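Local coordinates for endonuclease IV (Thermus thermophilus, PDB 3AAM), which cleaves phosphodiester bonds at apurinic or apyrimidinic sites in damaged DNA during base excision repair, using a metal-dependent TIM-barrel active site, at residues A[4-9]-A[24-29]; A[28-33]-A[244-249]. All coordinates share one frame; numbering follows the deposited sequence.

Contact 1 (A[4-9]-A[24-29]); sequences YGFHLS and TALGLT
In the first beta-alpha-beta crossover of the TIM barrel, Tyr-4 of strand 3-6 meets Thr-29 on the return from helix 15-26. The helix ends in a Schellman motif whose C-prime residue, Gly-27, has positive phi (85°), and this turns the chain back to the strand it came from. Two bonds then tie the backbone of Tyr-4 to Thr-29. Thr-29 N donates to Tyr-4 O at 3.0 Å, and Tyr-4 N donates to Thr-29 OG1 at 2.9 Å in a nearly straight bond (164°). The Thr-29 chi1 of 51° turns OG1 toward Tyr-4 N and brings it beside the tyrosine ring, 3.4 Å from Tyr-4 CD2. Leu-28 inserts its side chain between Leu-8 and the backbone of Gly-5 and Phe-6: its CD1 lies 3.7 Å from Phe-6 N, a buried amide with no polar partner, while its CD2 lies 4.0 Å from Phe-6 CD2, the two side chains crossing at about a right angle. Leu-8 reaches Leu-28 tip to tip, CD2 to CD1 at 4.1 Å, and Leu-26 CD1 comes to the edge of the Phe-6 ring near its plane. Helix 253-267 closes over this cluster through Leu-260, which touches Tyr-4, Phe-6 and Leu-28, and its Arg-264 takes the hydroxyl of Tyr-4 and the carbonyl of Leu-26, while Leu-8 packs on Ala-19 and Ala-23 of helix 15-26.

Contact 2 (A[28-33]-A[244-249]); sequences LTAFQI and VFILET
Gln-32 of strand 31-34 bonds to Glu-248, just after strand 244-247, in the TIM barrel, by a single side-chain hydrogen bond next to a small apolar patch. Gln-32 NE2 donates to Glu-248 OE2 at 2.9 Å in an almost linear bond (171°). The carboxylate oxygen lies in the plane of the amide and accepts through its anti lone pair, although the amide and carboxylate planes themselves are turned 69° apart. Gln-32 can span the gap because CG is anti to its backbone N (chi1 176°) and the chain stays extended beyond it. Alongside this bond Ile-246 lies against the strand: CG2 comes to 3.8 Å from Gln-32 CB, and CD1 to 3.9 Å from Phe-31 CA. At the other end Ala-30 CB meets Val-244 CG1 at 3.7 Å. The two strands are not paired directly; strand 3-6 lies between them. Further out, His-69 and His-204 touch both Gln-32 and Glu-248, so that the bonded pair also touches strands 66-69 and 202-208. The bond probably helps to set the rotation of the carboxylate, which also touches Asn-206 of strand 202-208. The backbone contributes to the metal site as well: Glu-248 O accepts a hydrogen bond from ND1 of the manganese ligand His-219.

Overall arrangement
Contacts 1 and 2 share Leu-28 and Thr-29, because segment 28-33 begins where 24-29 ends; the other partner, 244-249, comes from far along the chain. Their centres lie about 6 Å apart. Segment 4-9 runs between the two partners of contact 2: Gly-5 N is 3.0 Å from Phe-245 O, and Leu-8 N is 2.7 Å from Gln-32 O, both probable hydrogen bonds. Contact 1 fastens the crossover in the layer between the barrel strands and helices, its Phe-6 side chain about 11 Å from that of His-219. Contact 2 leads to the metal pocket, the Glu-248 side chain about 5 Å from the manganese ion and about 3 Å from a phosphate ion, probably from the crystallisation liquor.

Contact 1 (A[4-9]-A[24-29])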
# COMPACT_ATOMS: atom_id res chain seq x y z
N TYR A 4 -9.85 -1.77 8.03
CA TYR A 4 -9.71 -0.53 7.28
C TYR A 4 -8.92 0.53 8.03
O TYR A 4 -8.91 0.57 9.26
CB TYR A 4 -11.11 0.01 6.96
CG TYR A 4 -11.90 0.36 8.19
CD1 TYR A 4 -11.87 1.65 8.72
CD2 TYR A 4 -12.63 -0.62 8.88
CE1 TYR A 4 -12.53 1.96 9.91
CE2 TYR A 4 -13.29 -0.32 10.07
CZ TYR A 4 -13.24 0.97 10.58
OH TYR A 4 -13.88 1.26 11.76
N GLY A 5 -8.27 1.40 7.27
CA GLY A 5 -7.48 2.45 7.90
C GLY A 5 -7.00 3.49 6.92
O GLY A 5 -7.32 3.46 5.73
N PHE A 6 -6.21 4.43 7.44
CA PHE A 6 -5.65 5.52 6.66
C PHE A 6 -4.14 5.49 6.77
O PHE A 6 -3.56 4.67 7.48
CB PHE A 6 -6.07 6.89 7.22
CG PHE A 6 -7.55 7.10 7.33
CD1 PHE A 6 -8.39 6.79 6.27
CD2 PHE A 6 -8.09 7.69 8.47
CE1 PHE A 6 -9.75 7.07 6.35
CE2 PHE A 6 -9.44 7.97 8.56
CZ PHE A 6 -10.28 7.66 7.50
N HIS A 7 -3.51 6.42 6.06
CA HIS A 7 -2.08 6.58 6.14
C HIS A 7 -1.92 7.65 7.21
O HIS A 7 -2.45 8.76 7.08
CB HIS A 7 -1.49 7.07 4.82
CG HIS A 7 -0.00 7.09 4.81
ND1 HIS A 7 0.74 7.97 5.57
CD2 HIS A 7 0.90 6.28 4.19
CE1 HIS A 7 2.02 7.71 5.42
NE2 HIS A 7 2.15 6.69 4.58
N LEU A 8 -1.22 7.31 8.28
CA LEU A 8 -1.01 8.21 9.41
C LEU A 8 0.39 8.79 9.45
O LEU A 8 1.35 8.18 8.97
CB LEU A 8 -1.28 7.45 10.72
CG LEU A 8 -2.61 6.69 10.79
CD1 LEU A 8 -2.67 5.87 12.08
CD2 LEU A 8 -3.78 7.67 10.71
N SER A 9 0.51 9.97 10.05
CA SER A 9 1.79 10.67 10.17
C SER A 9 2.67 10.12 11.28
O SER A 9 2.17 9.62 12.29
CB SER A 9 1.55 12.16 10.41
OG SER A 9 2.76 12.83 10.67
N THR A 24 -5.79 4.10 17.22
CA THR A 24 -6.70 3.70 18.28
C THR A 24 -7.74 4.78 18.54
O THR A 24 -8.92 4.49 18.72
CB THR A 24 -5.94 3.44 19.60
OG1 THR A 24 -4.99 2.39 19.40
CG2 THR A 24 -6.91 3.03 20.70
N ALA A 25 -7.29 6.03 18.55
CA ALA A 25 -8.18 7.16 18.80
C ALA A 25 -9.26 7.30 17.73
O ALA A 25 -10.42 7.61 18.03
CB ALA A 25 -7.36 8.45 18.89
N LEU A 26 -8.88 7.06 16.47
CA LEU A 26 -9.82 7.16 15.37
C LEU A 26 -10.72 5.93 15.26
O LEU A 26 -11.77 5.98 14.63
CB LEU A 26 -9.07 7.34 14.05
CG LEU A 26 -8.39 8.68 13.79
CD1 LEU A 26 -7.56 8.60 12.52
CD2 LEU A 26 -9.46 9.76 13.68
N GLY A 27 -10.29 4.83 15.86
CA GLY A 27 -11.07 3.61 15.79
C GLY A 27 -10.77 2.81 14.53
O GLY A 27 -11.62 2.07 14.05
N LEU A 28 -9.58 2.98 13.98
CA LEU A 28 -9.19 2.25 12.77
C LEU A 28 -8.88 0.80 13.13
O LEU A 28 -8.60 0.49 14.29
CB LEU A 28 -7.93 2.86 12.15
CG LEU A 28 -7.90 4.35 11.85
CD1 LEU A 28 -6.59 4.70 11.16
CD2 LEU A 28 -9.08 4.73 10.97
N THR A 29 -8.95 -0.09 12.14
CA THR A 29 -8.63 -1.49 12.41
C THR A 29 -7.40 -1.93 11.62
O THR A 29 -7.09 -3.12 11.53
CB THR A 29 -9.83 -2.42 12.14
OG1 THR A 29 -10.38 -2.17 10.84
CG2 THR A 29 -10.92 -2.18 13.19

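Contact 2 (A[28-33]-A[244-249])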
# COMPACT_ATOMS: atom_id res chain seq x y z
N LEU A 28 -9.58 2.98 13.98
CA LEU A 28 -9.19 2.25 12.77
C LEU A 28 -8.88 0.80 13.13
O LEU A 28 -8.60 0.49 14.29
CB LEU A 28 -7.93 2.86 12.15
CG LEU A 28 -7.90 4.35 11.85
CD1 LEU A 28 -6.59 4.70 11.16
CD2 LEU A 28 -9.08 4.73 10.97
N THR A 29 -8.95 -0.09 12.14
CA THR A 29 -8.63 -1.49 12.41
C THR A 29 -7.40 -1.93 11.62
O THR A 29 -7.09 -3.12 11.53
CB THR A 29 -9.83 -2.42 12.14
OG1 THR A 29 -10.38 -2.17 10.84
CG2 THR A 29 -10.92 -2.18 13.19
N ALA A 30 -6.70 -0.94 11.08
CA ALA A 30 -5.47 -1.14 10.32
C ALA A 30 -4.91 0.24 10.02
O ALA A 30 -5.65 1.22 10.06
CB ALA A 30 -5.76 -1.88 9.02
N PHE A 31 -3.61 0.33 9.76
CA PHE A 31 -3.02 1.62 9.42
C PHE A 31 -1.74 1.49 8.62
O PHE A 31 -1.14 0.42 8.53
CB PHE A 31 -2.80 2.48 10.69
CG PHE A 31 -1.69 1.99 11.58
CD1 PHE A 31 -0.39 2.47 11.43
CD2 PHE A 31 -1.95 1.08 12.59
CE1 PHE A 31 0.64 2.04 12.27
CE2 PHE A 31 -0.93 0.64 13.44
CZ PHE A 31 0.36 1.12 13.28
N GLN A 32 -1.33 2.61 8.02
CA GLN A 32 -0.14 2.66 7.20
C GLN A 32 0.67 3.90 7.55
O GLN A 32 0.11 4.93 7.90
CB GLN A 32 -0.57 2.71 5.72
CG GLN A 32 0.56 2.86 4.73
CD GLN A 32 0.07 2.76 3.30
OE1 GLN A 32 -0.19 1.67 2.80
NE2 GLN A 32 -0.08 3.91 2.64
N ILE A 33 1.99 3.78 7.46
CA ILE A 33 2.90 4.88 7.75
C ILE A 33 4.10 4.80 6.82
O ILE A 33 4.27 3.82 6.09
CB ILE A 33 3.46 4.79 9.18
CG1 ILE A 33 4.14 3.43 9.38
CG2 ILE A 33 2.35 4.99 10.21
CD1 ILE A 33 4.95 3.32 10.67
N VAL A 244 -6.65 -6.37 4.37
CA VAL A 244 -6.44 -5.04 4.91
C VAL A 244 -6.67 -3.98 3.84
O VAL A 244 -6.10 -4.06 2.76
CB VAL A 244 -5.00 -4.91 5.44
CG1 VAL A 244 -4.71 -3.47 5.85
CG2 VAL A 244 -4.80 -5.85 6.62
N PHE A 245 -7.51 -3.00 4.15
CA PHE A 245 -7.83 -1.93 3.21
C PHE A 245 -7.33 -0.59 3.74
O PHE A 245 -7.67 -0.19 4.85
CB PHE A 245 -9.34 -1.87 2.98
CG PHE A 245 -9.89 -3.06 2.25
CD1 PHE A 245 -10.12 -3.00 0.88
CD2 PHE A 245 -10.17 -4.24 2.93
CE1 PHE A 245 -10.62 -4.11 0.19
CE2 PHE A 245 -10.67 -5.35 2.25
CZ PHE A 245 -10.89 -5.28 0.87
N ILE A 246 -6.51 0.09 2.94
CA ILE A 246 -5.96 1.39 3.32
C ILE A 246 -6.33 2.46 2.29
O ILE A 246 -6.10 2.28 1.09
CB ILE A 246 -4.41 1.33 3.42
CG1 ILE A 246 -3.99 0.36 4.53
CG2 ILE A 246 -3.84 2.71 3.69
CD1 ILE A 246 -4.45 0.78 5.93
N LEU A 247 -6.89 3.56 2.76
CA LEU A 247 -7.25 4.68 1.90
C LEU A 247 -6.08 5.66 1.99
O LEU A 247 -5.54 5.88 3.07
CB LEU A 247 -8.54 5.35 2.40
CG LEU A 247 -9.02 6.56 1.59
CD1 LEU A 247 -9.36 6.15 0.16
CD2 LEU A 247 -10.24 7.16 2.27
N GLU A 248 -5.69 6.22 0.85
CA GLU A 248 -4.57 7.16 0.80
C GLU A 248 -5.03 8.49 0.21
O GLU A 248 -4.82 8.76 -0.97
CB GLU A 248 -3.44 6.58 -0.07
CG GLU A 248 -2.99 5.18 0.32
CD GLU A 248 -1.93 4.64 -0.62
OE1 GLU A 248 -2.13 4.72 -1.85
OE2 GLU A 248 -0.89 4.15 -0.13
N THR A 249 -5.66 9.31 1.03
CA THR A 249 -6.16 10.60 0.58
C THR A 249 -5.88 11.67 1.64
O THR A 249 -5.43 11.35 2.74
CB THR A 249 -7.67 10.52 0.32
OG1 THR A 249 -8.34 10.10 1.51
CG2 THR A 249 -7.96 9.54 -0.80